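Local coordinates for DNA replication regulator protein HobA (Helicobacter pylori, PDB 2UVP) that is required for the initiation of DNA replication and increases the binding of the initiator DnaA to the oriC region, at residues Gly22-Gln27 and Asp158-Tyr163; Gly30-Glu35 and Leu165-Lys170; Arg36-Lys41 and Lys148-Leu153; Lys41-Thr46 and Lys170-Ala175. All coordinates share one frame; numbering follows the deposited sequence.

Contact 1 (Gly22-Gln27 and Asp158-Tyr163); sequences GEFIAQ and DSLLDY
The phenyl ring of Phe-24 lies against the branched end of Leu-160, its CE2 atom 3.6 Å from Leu-160 CD1, while Leu-160 CD2 is met by the neighbouring ring carbon CD2 at 4.0 Å. CG of Phe-24 stands anti to the backbone N (chi1 -170°), which carries the ring out from helix 10-28 toward the turn at 158-161. Ser-159 adds its hydroxyl at the ring's edge, near the ring plane, with OG 3.6 Å from Phe-24 CE2; this is a van der Waals touch. One helix position on, Ile-25 sends its long branch to the phenol of Tyr-163, where CD1 comes within 3.8 Å of OH, the two side chains crossing at about a right angle. The turn is shaped from within: Asp-158 OD1 accepts from Leu-160 N at 2.8 Å, an Asx turn, with the donor well above the carboxylate plane. Asp-158 thereby holds Leu-160, the N-cap residue of helix 161-180, while its other oxygen, OD2, is salt-bridged to Lys-164. No hydrogen bond joins the two segments; their meeting at the surface rests on dispersion and the hydrophobic effect, for which flat and branched apolar groups are suited.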
loop_
_atom_site.group_PDB
_atom_site.type_symbol
_atom_site.label_atom_id
_atom_site.label_comp_id
_atom_site.label_asym_id
_atom_site.label_seq_id
_atom_site.Cartn_x
_atom_site.Cartn_y
_atom_site.Cartn_z
ATOM N N GLY A 22 32.173 -6.659 -11.355
ATOM C CA GLY A 22 31.922 -6.510 -12.784
ATOM C C GLY A 22 32.440 -7.733 -13.533
ATOM O O GLY A 22 31.831 -8.170 -14.492
ATOM N N GLU A 23 33.554 -8.303 -13.067
ATOM C CA GLU A 23 34.127 -9.485 -13.723
ATOM C C GLU A 23 33.196 -10.687 -13.623
ATOM O O GLU A 23 33.012 -11.432 -14.594
ATOM C CB GLU A 23 35.541 -9.778 -13.178
ATOM C CG GLU A 23 36.556 -8.742 -13.684
ATOM C CD GLU A 23 38.005 -8.991 -13.228
ATOM O OE1 GLU A 23 38.246 -9.962 -12.470
ATOM O OE2 GLU A 23 38.892 -8.191 -13.628
ATOM N N PHE A 24 32.543 -10.842 -12.475
ATOM C CA PHE A 24 31.610 -11.944 -12.297
ATOM C C PHE A 24 30.347 -11.733 -13.142
ATOM O O PHE A 24 29.863 -12.673 -13.777
ATOM C CB PHE A 24 31.296 -12.174 -10.815
ATOM C CG PHE A 24 30.537 -13.444 -10.546
ATOM C CD1 PHE A 24 31.044 -14.686 -10.944
ATOM C CD2 PHE A 24 29.311 -13.404 -9.871
ATOM C CE1 PHE A 24 30.326 -15.877 -10.689
ATOM C CE2 PHE A 24 28.594 -14.590 -9.594
ATOM C CZ PHE A 24 29.106 -15.826 -10.007
ATOM N N ILE A 25 29.835 -10.493 -13.172
ATOM C CA ILE A 25 28.716 -10.176 -14.076
ATOM C C ILE A 25 29.050 -10.581 -15.506
ATOM O O ILE A 25 28.239 -11.231 -16.189
ATOM C CB ILE A 25 28.326 -8.684 -13.979
ATOM C CG1 ILE A 25 27.587 -8.475 -12.637
ATOM C CG2 ILE A 25 27.462 -8.238 -15.202
ATOM C CD1 ILE A 25 27.509 -6.995 -12.183
ATOM N N ALA A 26 30.252 -10.218 -15.950
ATOM C CA ALA A 26 30.677 -10.500 -17.324
ATOM C C ALA A 26 30.738 -12.020 -17.519
ATOM O O ALA A 26 30.241 -12.573 -18.523
ATOM C CB ALA A 26 32.044 -9.893 -17.556
ATOM N N GLN A 27 31.338 -12.699 -16.556
ATOM C CA GLN A 27 31.547 -14.151 -16.672
ATOM C C GLN A 27 30.227 -14.881 -16.879
ATOM O O GLN A 27 30.119 -15.790 -17.704
ATOM C CB GLN A 27 32.222 -14.680 -15.422
ATOM C CG GLN A 27 32.565 -16.155 -15.508
ATOM C CD GLN A 27 33.101 -16.682 -14.211
ATOM O OE1 GLN A 27 34.324 -16.785 -14.037
ATOM N NE2 GLN A 27 32.220 -17.033 -13.307
ATOM N N ASP A 158 21.361 -18.160 -6.167
ATOM C CA ASP A 158 22.212 -17.554 -7.186
ATOM C C ASP A 158 22.410 -16.090 -6.787
ATOM O O ASP A 158 21.430 -15.318 -6.665
ATOM C CB ASP A 158 21.491 -17.709 -8.528
ATOM C CG ASP A 158 22.172 -17.008 -9.687
ATOM O OD1 ASP A 158 23.235 -16.358 -9.526
ATOM O OD2 ASP A 158 21.604 -17.119 -10.795
ATOM N N SER A 159 23.668 -15.708 -6.543
ATOM C CA SER A 159 23.934 -14.324 -6.129
ATOM C C SER A 159 23.529 -13.320 -7.215
ATOM O O SER A 159 23.376 -12.151 -6.901
ATOM C CB SER A 159 25.385 -14.098 -5.736
ATOM O OG SER A 159 26.239 -14.303 -6.851
ATOM N N LEU A 160 23.399 -13.786 -8.469
ATOM C CA LEU A 160 22.997 -12.931 -9.604
ATOM C C LEU A 160 21.508 -12.968 -9.944
ATOM O O LEU A 160 21.076 -12.358 -10.931
ATOM C CB LEU A 160 23.874 -13.202 -10.851
ATOM C CG LEU A 160 25.383 -13.014 -10.630
ATOM C CD1 LEU A 160 26.118 -13.398 -11.926
ATOM C CD2 LEU A 160 25.753 -11.575 -10.253
ATOM N N LEU A 161 20.725 -13.661 -9.099
ATOM C CA LEU A 161 19.292 -13.823 -9.330
ATOM C C LEU A 161 18.597 -12.506 -9.675
ATOM O O LEU A 161 17.809 -12.449 -10.624
ATOM C CB LEU A 161 18.618 -14.471 -8.122
ATOM C CG LEU A 161 17.095 -14.596 -8.301
ATOM C CD1 LEU A 161 16.746 -15.589 -9.440
ATOM C CD2 LEU A 161 16.455 -14.993 -6.967
ATOM N N ASP A 162 18.857 -11.467 -8.882
ATOM C CA ASP A 162 18.132 -10.199 -9.078
ATOM C C ASP A 162 18.352 -9.643 -10.503
ATOM O O ASP A 162 17.415 -9.179 -11.140
ATOM C CB ASP A 162 18.547 -9.190 -8.010
ATOM C CG ASP A 162 18.152 -9.633 -6.603
ATOM O OD1 ASP A 162 17.308 -10.555 -6.465
ATOM O OD2 ASP A 162 18.689 -9.061 -5.634
ATOM N N TYR A 163 19.588 -9.703 -11.003
ATOM C CA TYR A 163 19.842 -9.285 -12.375
ATOM C C TYR A 163 19.115 -10.164 -13.397
ATOM O O TYR A 163 18.576 -9.655 -14.396
ATOM C CB TYR A 163 21.339 -9.384 -12.668
ATOM C CG TYR A 163 22.255 -8.574 -11.765
ATOM C CD1 TYR A 163 22.445 -7.213 -11.981
ATOM C CD2 TYR A 163 22.982 -9.195 -10.757
ATOM C CE1 TYR A 163 23.338 -6.465 -11.193
ATOM C CE2 TYR A 163 23.871 -8.466 -9.951
ATOM C CZ TYR A 163 24.040 -7.103 -10.178
ATOM O OH TYR A 163 24.954 -6.404 -9.419
#

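Contact 2 (Gly30-Glu35 and Leu165-Lys170); sequences GWLELE and LLQLFK
The indole of Trp-31 has Leu-32 CB over the centre of one face, 4.0 Å above the plane, while its edge receives Glu-35 OE1 and Gln-167 OE1. The second makes a hydrogen bond: Trp-31 NE1 donates to Gln-167 OE1 over 2.8 Å, nearly straight at 160°, with the acceptor close to the ring plane. Ring and amide planes stand 85° apart, and NE1 reaches the oxygen from above the carbonyl plane. Gln-167 gets there because its CG is anti to the backbone N (chi1 -170°) and the chain runs on extended. Its NE2 is used as well: a water accepts from this amide at 2.9 Å and from Leu-32 N, and a polar side chain of a neighbouring subunit bonds to NE2 too. A glutamine thus suits a buried place that needs both a donor and an acceptor. Beside this polar pair, Leu-168 CD2 lies 4.0 Å from both Trp-31 CH2 and Leu-32 CD1, adding an apolar side to the contact. Lys-164 makes a cation-pi contact with the indole. Here a connecting loop between helices 10-28 and 39-51 is pinned to helix 161-180, which packs by Leu-165 and Leu-168 on the parallel sheet of an alpha/beta fold.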
loop_
_atom_site.group_PDB
_atom_site.type_symbol
_atom_site.label_atom_id
_atom_site.label_comp_id
_atom_site.label_asym_id
_atom_site.label_seq_id
_atom_site.Cartn_x
_atom_site.Cartn_y
_atom_site.Cartn_z
ATOM N N GLY A 30 26.467 -14.780 -20.216
ATOM C CA GLY A 30 25.897 -15.624 -21.278
ATOM C C GLY A 30 25.019 -16.758 -20.771
ATOM O O GLY A 30 24.671 -17.656 -21.530
ATOM N N TRP A 31 24.598 -16.683 -19.509
ATOM C CA TRP A 31 23.848 -17.751 -18.860
ATOM C C TRP A 31 22.571 -18.100 -19.638
ATOM O O TRP A 31 22.181 -19.263 -19.707
ATOM C CB TRP A 31 23.501 -17.362 -17.407
ATOM C CG TRP A 31 22.396 -16.343 -17.324
ATOM C CD1 TRP A 31 22.518 -14.987 -17.449
ATOM C CD2 TRP A 31 20.990 -16.608 -17.141
ATOM N NE1 TRP A 31 21.271 -14.389 -17.346
ATOM C CE2 TRP A 31 20.323 -15.357 -17.158
ATOM C CE3 TRP A 31 20.229 -17.778 -16.959
ATOM C CZ2 TRP A 31 18.934 -15.242 -16.991
ATOM C CZ3 TRP A 31 18.834 -17.666 -16.793
ATOM C CH2 TRP A 31 18.209 -16.403 -16.808
ATOM N N LEU A 32 21.921 -17.100 -20.229
ATOM C CA LEU A 32 20.632 -17.359 -20.881
ATOM C C LEU A 32 20.776 -18.178 -22.166
ATOM O O LEU A 32 19.857 -18.877 -22.554
ATOM C CB LEU A 32 19.853 -16.055 -21.090
ATOM C CG LEU A 32 18.354 -16.144 -21.429
ATOM C CD1 LEU A 32 17.601 -17.125 -20.550
ATOM C CD2 LEU A 32 17.784 -14.698 -21.302
ATOM N N GLU A 33 21.947 -18.107 -22.806
ATOM C CA GLU A 33 22.244 -18.934 -23.991
ATOM C C GLU A 33 22.284 -20.417 -23.620
ATOM O O GLU A 33 22.038 -21.281 -24.467
ATOM C CB GLU A 33 23.592 -18.536 -24.574
ATOM C CG GLU A 33 23.645 -17.120 -25.110
ATOM C CD GLU A 33 24.861 -16.902 -25.972
ATOM O OE1 GLU A 33 25.044 -17.695 -26.922
ATOM O OE2 GLU A 33 25.636 -15.943 -25.721
ATOM N N LEU A 34 22.600 -20.692 -22.356
ATOM C CA LEU A 34 22.727 -22.065 -21.845
ATOM C C LEU A 34 21.485 -22.523 -21.064
ATOM O O LEU A 34 21.425 -23.656 -20.563
ATOM C CB LEU A 34 23.980 -22.162 -20.962
ATOM C CG LEU A 34 25.343 -21.861 -21.601
ATOM C CD1 LEU A 34 26.419 -21.755 -20.512
ATOM C CD2 LEU A 34 25.719 -22.947 -22.622
ATOM N N GLU A 35 20.491 -21.645 -20.947
ATOM C CA GLU A 35 19.324 -21.966 -20.146
ATOM C C GLU A 35 18.446 -22.946 -20.897
ATOM O O GLU A 35 18.041 -22.688 -22.032
ATOM C CB GLU A 35 18.536 -20.705 -19.801
ATOM C CG GLU A 35 17.245 -20.984 -19.028
ATOM C CD GLU A 35 17.489 -21.753 -17.733
ATOM O OE1 GLU A 35 18.470 -21.438 -17.010
ATOM O OE2 GLU A 35 16.687 -22.667 -17.433
ATOM N N LEU A 165 16.371 -11.778 -13.044
ATOM C CA LEU A 165 14.952 -11.417 -13.069
ATOM C C LEU A 165 14.698 -10.224 -14.010
ATOM O O LEU A 165 13.792 -10.269 -14.832
ATOM C CB LEU A 165 14.429 -11.147 -11.655
ATOM C CG LEU A 165 14.322 -12.384 -10.739
ATOM C CD1 LEU A 165 13.983 -11.958 -9.323
ATOM C CD2 LEU A 165 13.271 -13.377 -11.277
ATOM N N LEU A 166 15.493 -9.167 -13.875
ATOM C CA LEU A 166 15.389 -8.010 -14.777
ATOM C C LEU A 166 15.570 -8.436 -16.229
ATOM O O LEU A 166 14.858 -7.979 -17.131
ATOM C CB LEU A 166 16.422 -6.936 -14.419
ATOM C CG LEU A 166 16.308 -6.302 -13.039
ATOM C CD1 LEU A 166 17.325 -5.189 -12.957
ATOM C CD2 LEU A 166 14.908 -5.746 -12.821
ATOM N N GLN A 167 16.556 -9.299 -16.445
ATOM C CA GLN A 167 16.926 -9.679 -17.792
ATOM C C GLN A 167 15.777 -10.477 -18.437
ATOM O O GLN A 167 15.416 -10.253 -19.608
ATOM C CB GLN A 167 18.213 -10.486 -17.745
ATOM C CG GLN A 167 18.771 -10.711 -19.135
ATOM C CD GLN A 167 20.006 -11.593 -19.121
ATOM O OE1 GLN A 167 20.634 -11.792 -18.079
ATOM N NE2 GLN A 167 20.312 -12.182 -20.277
ATOM N N LEU A 168 15.178 -11.382 -17.666
ATOM C CA LEU A 168 14.030 -12.157 -18.188
ATOM C C LEU A 168 12.820 -11.258 -18.437
ATOM O O LEU A 168 12.091 -11.438 -19.418
ATOM C CB LEU A 168 13.647 -13.277 -17.230
ATOM C CG LEU A 168 14.688 -14.407 -17.131
ATOM C CD1 LEU A 168 14.372 -15.218 -15.888
ATOM C CD2 LEU A 168 14.736 -15.282 -18.443
ATOM N N PHE A 169 12.587 -10.295 -17.546
ATOM C CA PHE A 169 11.501 -9.374 -17.819
ATOM C C PHE A 169 11.722 -8.615 -19.111
ATOM O O PHE A 169 10.817 -8.455 -19.928
ATOM C CB PHE A 169 11.286 -8.347 -16.699
ATOM C CG PHE A 169 10.170 -7.420 -17.032
ATOM C CD1 PHE A 169 8.863 -7.826 -16.812
ATOM C CD2 PHE A 169 10.416 -6.200 -17.669
ATOM C CE1 PHE A 169 7.777 -6.999 -17.179
ATOM C CE2 PHE A 169 9.343 -5.357 -18.052
ATOM C CZ PHE A 169 8.017 -5.772 -17.798
ATOM N N LYS A 170 12.933 -8.118 -19.288
ATOM C CA LYS A 170 13.251 -7.311 -20.450
ATOM C C LYS A 170 13.130 -8.165 -21.716
ATOM O O LYS A 170 12.695 -7.665 -22.767
ATOM C CB LYS A 170 14.631 -6.695 -20.303
ATOM C CG LYS A 170 14.645 -5.525 -19.263
ATOM C CD LYS A 170 16.066 -5.119 -18.923
ATOM C CE LYS A 170 16.113 -3.992 -17.840
ATOM N NZ LYS A 170 15.302 -2.771 -18.248
HETATM O O HOH W 1 22.368 -14.214 -20.623
#

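Contact 3 (Arg36-Lys41 and Lys148-Leu153); sequences RSSYAK and KEDCLL
Ser-37 points toward the start of strand 152-153, its CB 3.5 Å from Cys-151 O. Its OG takes a weak though straight bond (174°) from Leu-153 N at 3.3 Å, but its stronger partner is Glu-35 OE2; a small hydroxyl fits this close backbone approach. Ser-38 is the N-cap residue of helix 39-51 and the centre of an inverse gamma turn. Its backbone N donates to a water 2.7 Å away, which in turn donates to Cys-151 O, bridging the two backbones where Ser-38 N makes no direct bond to that oxygen. The Ser-38 side chain turns to Asp-150, donating weakly from OG to OD1. Tyr-39 offers only its CB, 3.8 Å from Leu-152 CD1, while its ring leads away and packs on Leu-32. Lys-41 reaches the same carboxylate from about one turn further along: its chain bends at chi3 (67°) and sets NZ 2.9 Å from Asp-150 OD1, above the carboxylate plane and 42° out of it. Asp-150 OD1 therefore gathers a lysine and a serine, and the positive charge would be expected to favour the carboxylate form. A salt bridge, weak hydroxyl bonds and a water thus combine with an apolar touch, as suits a partly buried edge.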
loop_
_atom_site.group_PDB
_atom_site.type_symbol
_atom_site.label_atom_id
_atom_site.label_comp_id
_atom_site.label_asym_id
_atom_site.label_seq_id
_atom_site.Cartn_x
_atom_site.Cartn_y
_atom_site.Cartn_z
ATOM N N ARG A 36 18.142 -24.064 -20.248
ATOM C CA ARG A 36 17.458 -25.147 -20.927
ATOM C C ARG A 36 15.987 -25.295 -20.573
ATOM O O ARG A 36 15.291 -26.040 -21.251
ATOM C CB ARG A 36 18.183 -26.487 -20.707
ATOM C CG ARG A 36 19.674 -26.438 -21.012
ATOM C CD ARG A 36 19.969 -25.973 -22.434
ATOM N NE ARG A 36 21.425 -25.893 -22.622
ATOM C CZ ARG A 36 22.037 -25.198 -23.581
ATOM N NH1 ARG A 36 21.339 -24.505 -24.474
ATOM N NH2 ARG A 36 23.362 -25.208 -23.640
ATOM N N SER A 37 15.497 -24.590 -19.545
ATOM C CA SER A 37 14.041 -24.580 -19.307
ATOM C C SER A 37 13.364 -23.893 -20.498
ATOM O O SER A 37 14.014 -23.172 -21.264
ATOM C CB SER A 37 13.657 -23.925 -17.977
ATOM O OG SER A 37 13.984 -22.541 -17.948
ATOM N N SER A 38 12.068 -24.128 -20.663
ATOM C CA SER A 38 11.384 -23.773 -21.893
ATOM C C SER A 38 10.892 -22.334 -21.890
ATOM O O SER A 38 9.713 -22.071 -22.159
ATOM C CB SER A 38 10.228 -24.733 -22.132
ATOM O OG SER A 38 10.720 -26.016 -22.491
ATOM N N TYR A 39 11.798 -21.399 -21.613
ATOM C CA TYR A 39 11.411 -19.993 -21.500
ATOM C C TYR A 39 10.863 -19.400 -22.801
ATOM O O TYR A 39 9.971 -18.555 -22.751
ATOM C CB TYR A 39 12.563 -19.137 -20.938
ATOM C CG TYR A 39 13.754 -19.026 -21.862
ATOM C CD1 TYR A 39 13.787 -18.052 -22.855
ATOM C CD2 TYR A 39 14.845 -19.896 -21.743
ATOM C CE1 TYR A 39 14.857 -17.934 -23.724
ATOM C CE2 TYR A 39 15.930 -19.785 -22.603
ATOM C CZ TYR A 39 15.920 -18.801 -23.593
ATOM O OH TYR A 39 16.960 -18.638 -24.472
ATOM N N ALA A 40 11.393 -19.821 -23.957
ATOM C CA ALA A 40 10.897 -19.325 -25.244
ATOM C C ALA A 40 9.438 -19.737 -25.442
ATOM O O ALA A 40 8.591 -18.907 -25.772
ATOM C CB ALA A 40 11.766 -19.828 -26.426
ATOM N N LYS A 41 9.145 -21.017 -25.218
ATOM C CA LYS A 41 7.770 -21.508 -25.370
ATOM C C LYS A 41 6.812 -20.831 -24.381
ATOM O O LYS A 41 5.698 -20.429 -24.749
ATOM C CB LYS A 41 7.697 -23.030 -25.207
ATOM C CG LYS A 41 6.274 -23.572 -25.381
ATOM C CD LYS A 41 6.176 -25.081 -25.217
ATOM C CE LYS A 41 6.466 -25.525 -23.788
ATOM N NZ LYS A 41 6.275 -27.004 -23.635
ATOM N N LYS A 148 4.727 -28.459 -11.934
ATOM C CA LYS A 148 3.550 -28.917 -12.643
ATOM C C LYS A 148 3.971 -29.216 -14.080
ATOM O O LYS A 148 4.633 -30.223 -14.336
ATOM C CB LYS A 148 2.522 -27.774 -12.555
ATOM C CG LYS A 148 1.089 -28.005 -13.052
ATOM C CD LYS A 148 0.362 -26.630 -13.097
ATOM C CE LYS A 148 -1.104 -26.743 -13.504
ATOM N NZ LYS A 148 -1.312 -26.747 -14.976
ATOM N N GLU A 149 3.596 -28.334 -15.008
ATOM C CA GLU A 149 4.061 -28.383 -16.389
ATOM C C GLU A 149 5.411 -27.661 -16.472
ATOM O O GLU A 149 5.988 -27.291 -15.443
ATOM C CB GLU A 149 3.044 -27.702 -17.322
ATOM C CG GLU A 149 1.567 -28.032 -17.048
ATOM C CD GLU A 149 1.189 -29.483 -17.351
ATOM O OE1 GLU A 149 1.959 -30.189 -18.045
ATOM O OE2 GLU A 149 0.109 -29.920 -16.887
ATOM N N ASP A 150 5.922 -27.477 -17.689
ATOM C CA ASP A 150 7.143 -26.704 -17.890
ATOM C C ASP A 150 7.013 -25.368 -17.175
ATOM O O ASP A 150 5.981 -24.692 -17.268
ATOM C CB ASP A 150 7.399 -26.451 -19.378
ATOM C CG ASP A 150 7.794 -27.709 -20.136
ATOM O OD1 ASP A 150 8.011 -27.610 -21.368
ATOM O OD2 ASP A 150 7.900 -28.788 -19.506
ATOM N N CYS A 151 8.056 -25.008 -16.439
ATOM C CA CYS A 151 8.139 -23.678 -15.858
ATOM C C CYS A 151 9.480 -23.082 -16.243
ATOM O O CYS A 151 10.353 -23.779 -16.772
ATOM C CB CYS A 151 8.036 -23.749 -14.348
ATOM S SG CYS A 151 9.495 -24.449 -13.592
ATOM N N LEU A 152 9.635 -21.789 -15.996
ATOM C CA LEU A 152 10.925 -21.144 -16.158
ATOM C C LEU A 152 11.643 -21.356 -14.839
ATOM O O LEU A 152 11.156 -20.967 -13.772
ATOM C CB LEU A 152 10.710 -19.663 -16.500
ATOM C CG LEU A 152 11.767 -18.570 -16.696
ATOM C CD1 LEU A 152 13.149 -19.015 -17.137
ATOM C CD2 LEU A 152 11.167 -17.549 -17.684
ATOM N N LEU A 153 12.800 -22.010 -14.903
ATOM C CA LEU A 153 13.520 -22.407 -13.706
ATOM C C LEU A 153 14.595 -21.400 -13.330
ATOM O O LEU A 153 15.378 -20.982 -14.194
ATOM C CB LEU A 153 14.167 -23.769 -13.926
ATOM C CG LEU A 153 13.270 -24.962 -13.622
ATOM C CD1 LEU A 153 13.976 -26.256 -14.100
ATOM C CD2 LEU A 153 12.934 -25.003 -12.139
HETATM O O HOH W 2 10.805 -25.632 -18.816
#

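Contact 4 (Lys41-Thr46 and Lys170-Ala175); sequences KLIAQT and KLFENA
Ile-43 points from helix 39-51 toward helix 161-180, and its two branches divide the work. From CB the short branch, CG2, is anti to the backbone N and touches Ala-175 CB at 3.7 Å and Phe-172 CD1 at 4.1 Å. The long branch leaves through CG1, anti to the carbonyl carbon (chi1 -68°), and ends in CD1, which rests 3.7 Å from Leu-171 CD2; these two side chains cross at about a right angle. A beta-branched residue suits the place because it reaches two ways from one helix position, and the small alanine opposite lets CG2 come close. One turn on, Thr-46 adds its methyl: CG2 lies 3.6 Å from Phe-172 CE1. The threonine hydroxyl is turned back to its own helix, where OG1 donates to Leu-42 O at 2.8 Å. That carbonyl also takes Thr-46 N from the opposite face of its plane, so the buried hydroxyl is paired and the methyl is left for the aromatic ring. The segment axes approach to 10.2 Å and cross at -47°, their N-to-C directions nearer parallel than antiparallel. Both helices pack toward the sheet: Ile-43, Leu-42 and Thr-46 touch Phe-140 of strand 139-143, Phe-172 stands edge-to-face with Trp-119 of strand 116-121, and an aromatic side chain of a neighbouring subunit packs on Leu-171.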
loop_
_atom_site.group_PDB
_atom_site.type_symbol
_atom_site.label_atom_id
_atom_site.label_comp_id
_atom_site.label_asym_id
_atom_site.label_seq_id
_atom_site.Cartn_x
_atom_site.Cartn_y
_atom_site.Cartn_z
ATOM N N LYS A 41 9.145 -21.017 -25.218
ATOM C CA LYS A 41 7.770 -21.508 -25.370
ATOM C C LYS A 41 6.812 -20.831 -24.381
ATOM O O LYS A 41 5.698 -20.429 -24.749
ATOM C CB LYS A 41 7.697 -23.030 -25.207
ATOM C CG LYS A 41 6.274 -23.572 -25.381
ATOM C CD LYS A 41 6.176 -25.081 -25.217
ATOM C CE LYS A 41 6.466 -25.525 -23.788
ATOM N NZ LYS A 41 6.275 -27.004 -23.635
ATOM N N LEU A 42 7.263 -20.682 -23.142
ATOM C CA LEU A 42 6.429 -20.052 -22.100
ATOM C C LEU A 42 6.160 -18.590 -22.419
ATOM O O LEU A 42 5.033 -18.079 -22.223
ATOM C CB LEU A 42 7.097 -20.201 -20.737
ATOM C CG LEU A 42 6.933 -21.525 -19.968
ATOM C CD1 LEU A 42 6.662 -22.716 -20.849
ATOM C CD2 LEU A 42 8.138 -21.785 -19.100
ATOM N N ILE A 43 7.194 -17.900 -22.903
ATOM C CA ILE A 43 7.024 -16.522 -23.343
ATOM C C ILE A 43 6.021 -16.432 -24.496
ATOM O O ILE A 43 5.124 -15.575 -24.492
ATOM C CB ILE A 43 8.370 -15.862 -23.692
ATOM C CG1 ILE A 43 9.198 -15.670 -22.408
ATOM C CG2 ILE A 43 8.162 -14.532 -24.467
ATOM C CD1 ILE A 43 10.605 -15.162 -22.644
ATOM N N ALA A 44 6.146 -17.338 -25.476
ATOM C CA ALA A 44 5.228 -17.317 -26.628
ATOM C C ALA A 44 3.786 -17.513 -26.166
ATOM O O ALA A 44 2.886 -16.783 -26.588
ATOM C CB ALA A 44 5.613 -18.386 -27.642
ATOM N N GLN A 45 3.583 -18.484 -25.286
ATOM C CA GLN A 45 2.239 -18.829 -24.804
ATOM C C GLN A 45 1.628 -17.682 -24.019
ATOM O O GLN A 45 0.439 -17.381 -24.144
ATOM C CB GLN A 45 2.291 -20.077 -23.933
ATOM C CG GLN A 45 2.698 -21.313 -24.726
ATOM C CD GLN A 45 2.757 -22.579 -23.899
ATOM O OE1 GLN A 45 2.605 -22.554 -22.678
ATOM N NE2 GLN A 45 2.984 -23.712 -24.574
ATOM N N THR A 46 2.466 -17.003 -23.245
ATOM C CA THR A 46 2.019 -15.818 -22.502
ATOM C C THR A 46 1.652 -14.660 -23.435
ATOM O O THR A 46 0.642 -13.981 -23.222
ATOM C CB THR A 46 3.082 -15.414 -21.473
ATOM O OG1 THR A 46 3.377 -16.538 -20.644
ATOM C CG2 THR A 46 2.580 -14.251 -20.574
ATOM N N LYS A 170 12.933 -8.118 -19.288
ATOM C CA LYS A 170 13.251 -7.311 -20.450
ATOM C C LYS A 170 13.130 -8.165 -21.716
ATOM O O LYS A 170 12.695 -7.665 -22.767
ATOM C CB LYS A 170 14.631 -6.695 -20.303
ATOM C CG LYS A 170 14.645 -5.525 -19.263
ATOM C CD LYS A 170 16.066 -5.119 -18.923
ATOM C CE LYS A 170 16.113 -3.992 -17.840
ATOM N NZ LYS A 170 15.302 -2.771 -18.248
ATOM N N LEU A 171 13.471 -9.448 -21.601
ATOM C CA LEU A 171 13.277 -10.370 -22.717
ATOM C C LEU A 171 11.775 -10.506 -23.022
ATOM O O LEU A 171 11.351 -10.379 -24.192
ATOM C CB LEU A 171 13.860 -11.745 -22.384
ATOM C CG LEU A 171 13.624 -12.839 -23.419
ATOM C CD1 LEU A 171 14.310 -12.492 -24.748
ATOM C CD2 LEU A 171 14.150 -14.178 -22.851
ATOM N N PHE A 172 10.976 -10.747 -21.976
ATOM C CA PHE A 172 9.543 -10.852 -22.128
ATOM C C PHE A 172 8.923 -9.615 -22.772
ATOM O O PHE A 172 8.164 -9.738 -23.738
ATOM C CB PHE A 172 8.846 -11.155 -20.789
ATOM C CG PHE A 172 7.363 -11.091 -20.890
ATOM C CD1 PHE A 172 6.657 -12.137 -21.467
ATOM C CD2 PHE A 172 6.669 -9.947 -20.487
ATOM C CE1 PHE A 172 5.266 -12.076 -21.612
ATOM C CE2 PHE A 172 5.270 -9.875 -20.625
ATOM C CZ PHE A 172 4.569 -10.963 -21.179
ATOM N N GLU A 173 9.244 -8.422 -22.273
ATOM C CA GLU A 173 8.614 -7.210 -22.816
ATOM C C GLU A 173 9.038 -6.915 -24.264
ATOM O O GLU A 173 8.244 -6.424 -25.070
ATOM C CB GLU A 173 8.860 -6.001 -21.903
ATOM C CG GLU A 173 10.294 -5.548 -21.878
ATOM C CD GLU A 173 10.498 -4.212 -21.166
ATOM O OE1 GLU A 173 9.597 -3.336 -21.197
ATOM O OE2 GLU A 173 11.598 -4.049 -20.615
ATOM N N ASN A 174 10.292 -7.206 -24.599
ATOM C CA ASN A 174 10.744 -7.043 -25.992
ATOM C C ASN A 174 10.041 -8.035 -26.914
ATOM O O ASN A 174 9.627 -7.677 -28.021
ATOM C CB ASN A 174 12.244 -7.193 -26.082
ATOM C CG ASN A 174 12.951 -5.902 -25.843
ATOM O OD1 ASN A 174 13.247 -5.147 -26.801
ATOM N ND2 ASN A 174 13.210 -5.604 -24.575
ATOM N N ALA A 175 9.886 -9.267 -26.434
ATOM C CA ALA A 175 9.202 -10.305 -27.192
ATOM C C ALA A 175 7.763 -9.902 -27.415
ATOM O O ALA A 175 7.290 -9.916 -28.546
ATOM C CB ALA A 175 9.284 -11.625 -26.492
#

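In the fold
Contacts 1, 2 and 4 use helix 161-180, in that order from its N-terminal end; contacts 3 and 4 share helix 39-51 and Lys-41, contact 3 reaching an outermost strand within this chain, 152-153. Along helix 161-180, contact 1 is at the surface and contacts 2 and 4 are buried; contact 3, off this helix, is partly buried. The chemistry runs from apolar side chains in 1 and 4, through an indole-amide bond in 2, to a salt bridge and water in 3. Contacts 2, 3 and 4 touch one another: Leu-168 meets Leu-152, Leu-32 meets Leu-171, and Leu-42 packs on Cys-151. Contact 1 adjoins contact 2 in sequence, centres about 11 Å apart, with no other touch.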